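Long-range contact in beta-mannosidase GH2 (Hypocrea lixii, PDB 4UOJ), which probably hydrolyses terminal, non-reducing beta-D-mannose residues from beta-mannosides and oligosaccharide chains: residues G26-H31 and V218-G223. Sequence-based numbering, arbitrary orientation.
Sequences GKASIH and VQLSKG
Leu220 keeps CG beside its backbone N (chi1 -54°), and the second torsion (162°) turns methyl CD2 to within 3.9 Å of Ala28 CB, although the CA-CB bond of Leu220 itself points away from residues 26-31. Gln219 also has CG beside its own N, and its extended chain projects from the sheet on the same face as Ser29; the close side-chain contact is made by Ser29 CB and Gln219 CB, 4.0 Å apart. These two residues are a hydrogen-bonded antiparallel pair: Ser29 N gives to Gln219 O at 3.0 Å, and Gln219 N returns a straighter bond to Ser29 O at 2.9 Å (163° at the hydrogen). Gln219 O also receives a CH...O contact from Ala28 CA, at 3.5 Å. One residue along, Ile30 and Val218 form the non-hydrogen-bonded pair, whose side chains meet on the other face of the sheet, CG1 of Ile30 lying 4.3 Å from CG2 of Val218. On the N-terminal side of Ala28 a water donates to Gly26 O (3.1 Å) and accepts from Ser221 N (3.2 Å). Gln219 NE2 donates to Thr105 OG1 and Ser98 O. Strand 29-32 is an outermost strand of a four-stranded antiparallel sheet, consistent with the galactose-binding-like domain; strand 215-221 lies between it and strand 103-109, while Tyr227 of strand 227-237 packs against Ile30, Val218 and Leu220.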
loop_
_atom_site.group_PDB
_atom_site.type_symbol
_atom_site.label_atom_id
_atom_site.label_comp_id
_atom_site.label_asym_id
_atom_site.label_seq_id
_atom_site.Cartn_x
_atom_site.Cartn_y
_atom_site.Cartn_z
ATOM N N GLY A 26 -19.494 -4.925 -39.095
ATOM C CA GLY A 26 -18.048 -4.646 -39.054
ATOM C C GLY A 26 -17.449 -4.642 -37.658
ATOM O O GLY A 26 -16.652 -3.763 -37.324
ATOM N N LYS A 27 -17.825 -5.630 -36.836
ATOM C CA LYS A 27 -17.328 -5.774 -35.459
ATOM C C LYS A 27 -15.840 -6.125 -35.416
ATOM O O LYS A 27 -15.306 -6.706 -36.361
ATOM C CB LYS A 27 -18.135 -6.836 -34.691
ATOM C CG LYS A 27 -19.484 -6.347 -34.187
ATOM C CD LYS A 27 -20.251 -7.434 -33.454
ATOM C CE LYS A 27 -21.294 -6.818 -32.544
ATOM N NZ LYS A 27 -21.870 -7.816 -31.607
ATOM N N ALA A 28 -15.173 -5.761 -34.318
ATOM C CA ALA A 28 -13.752 -6.035 -34.127
ATOM C C ALA A 28 -13.554 -7.485 -33.671
ATOM O O ALA A 28 -14.174 -7.917 -32.708
ATOM C CB ALA A 28 -13.159 -5.058 -33.113
ATOM N N SER A 29 -12.713 -8.237 -34.387
ATOM C CA SER A 29 -12.398 -9.641 -34.077
ATOM C C SER A 29 -11.253 -9.676 -33.062
ATOM O O SER A 29 -10.159 -9.195 -33.347
ATOM C CB SER A 29 -12.023 -10.396 -35.363
ATOM O OG SER A 29 -11.524 -11.699 -35.123
ATOM N N ILE A 30 -11.519 -10.213 -31.868
ATOM C CA ILE A 30 -10.520 -10.265 -30.793
ATOM C C ILE A 30 -10.125 -11.695 -30.390
ATOM O O ILE A 30 -10.980 -12.516 -30.062
ATOM C CB ILE A 30 -10.920 -9.382 -29.577
ATOM C CG1 ILE A 30 -11.041 -7.890 -30.003
ATOM C CG2 ILE A 30 -9.902 -9.540 -28.437
ATOM C CD1 ILE A 30 -11.821 -6.957 -29.054
ATOM N N HIS A 31 -8.825 -11.956 -30.432
ATOM C CA HIS A 31 -8.212 -13.163 -29.915
ATOM C C HIS A 31 -7.404 -12.853 -28.684
ATOM O O HIS A 31 -6.389 -12.211 -28.765
ATOM C CB HIS A 31 -7.232 -13.730 -30.918
ATOM C CG HIS A 31 -7.878 -14.357 -32.099
ATOM N ND1 HIS A 31 -9.006 -13.843 -32.694
ATOM C CD2 HIS A 31 -7.558 -15.464 -32.802
ATOM C CE1 HIS A 31 -9.352 -14.608 -33.712
ATOM N NE2 HIS A 31 -8.490 -15.598 -33.798
ATOM N N VAL A 218 -6.074 -7.897 -32.245
ATOM C CA VAL A 218 -7.258 -7.135 -32.633
ATOM C C VAL A 218 -7.285 -6.995 -34.149
ATOM O O VAL A 218 -6.329 -6.475 -34.746
ATOM C CB VAL A 218 -7.315 -5.745 -31.940
ATOM C CG1 VAL A 218 -8.590 -4.998 -32.322
ATOM C CG2 VAL A 218 -7.223 -5.868 -30.429
ATOM N N GLN A 219 -8.376 -7.448 -34.771
ATOM C CA GLN A 219 -8.562 -7.311 -36.218
ATOM C C GLN A 219 -9.707 -6.346 -36.467
ATOM O O GLN A 219 -10.833 -6.586 -36.050
ATOM C CB GLN A 219 -8.770 -8.663 -36.924
ATOM C CG GLN A 219 -7.460 -9.346 -37.283
ATOM C CD GLN A 219 -7.609 -10.436 -38.316
ATOM O OE1 GLN A 219 -8.520 -11.255 -38.254
ATOM N NE2 GLN A 219 -6.686 -10.484 -39.267
ATOM N N LEU A 220 -9.380 -5.220 -37.096
ATOM C CA LEU A 220 -10.336 -4.161 -37.412
ATOM C C LEU A 220 -10.630 -4.118 -38.920
ATOM O O LEU A 220 -9.701 -4.175 -39.732
ATOM C CB LEU A 220 -9.782 -2.797 -36.958
ATOM C CG LEU A 220 -9.343 -2.672 -35.497
ATOM C CD1 LEU A 220 -8.430 -1.472 -35.325
ATOM C CD2 LEU A 220 -10.548 -2.569 -34.573
ATOM N N SER A 221 -11.916 -3.991 -39.276
ATOM C CA SER A 221 -12.354 -3.848 -40.659
ATOM C C SER A 221 -12.580 -2.379 -41.008
ATOM O O SER A 221 -13.017 -1.614 -40.145
ATOM C CB SER A 221 -13.640 -4.622 -40.894
ATOM O OG SER A 221 -13.466 -6.007 -40.704
ATOM N N LYS A 222 -12.305 -2.000 -42.272
ATOM C CA LYS A 222 -12.490 -0.633 -42.778
ATOM C C LYS A 222 -13.959 -0.239 -42.667
ATOM O O LYS A 222 -14.834 -1.033 -43.014
ATOM C CB LYS A 222 -11.997 -0.506 -44.233
ATOM N N GLY A 223 -14.205 0.958 -42.126
ATOM C CA GLY A 223 -15.550 1.498 -41.906
ATOM C C GLY A 223 -16.356 0.804 -40.821
ATOM O O GLY A 223 -17.559 1.016 -40.709
HETATM O O HOH W 1 -13.616 -3.542 -36.646
#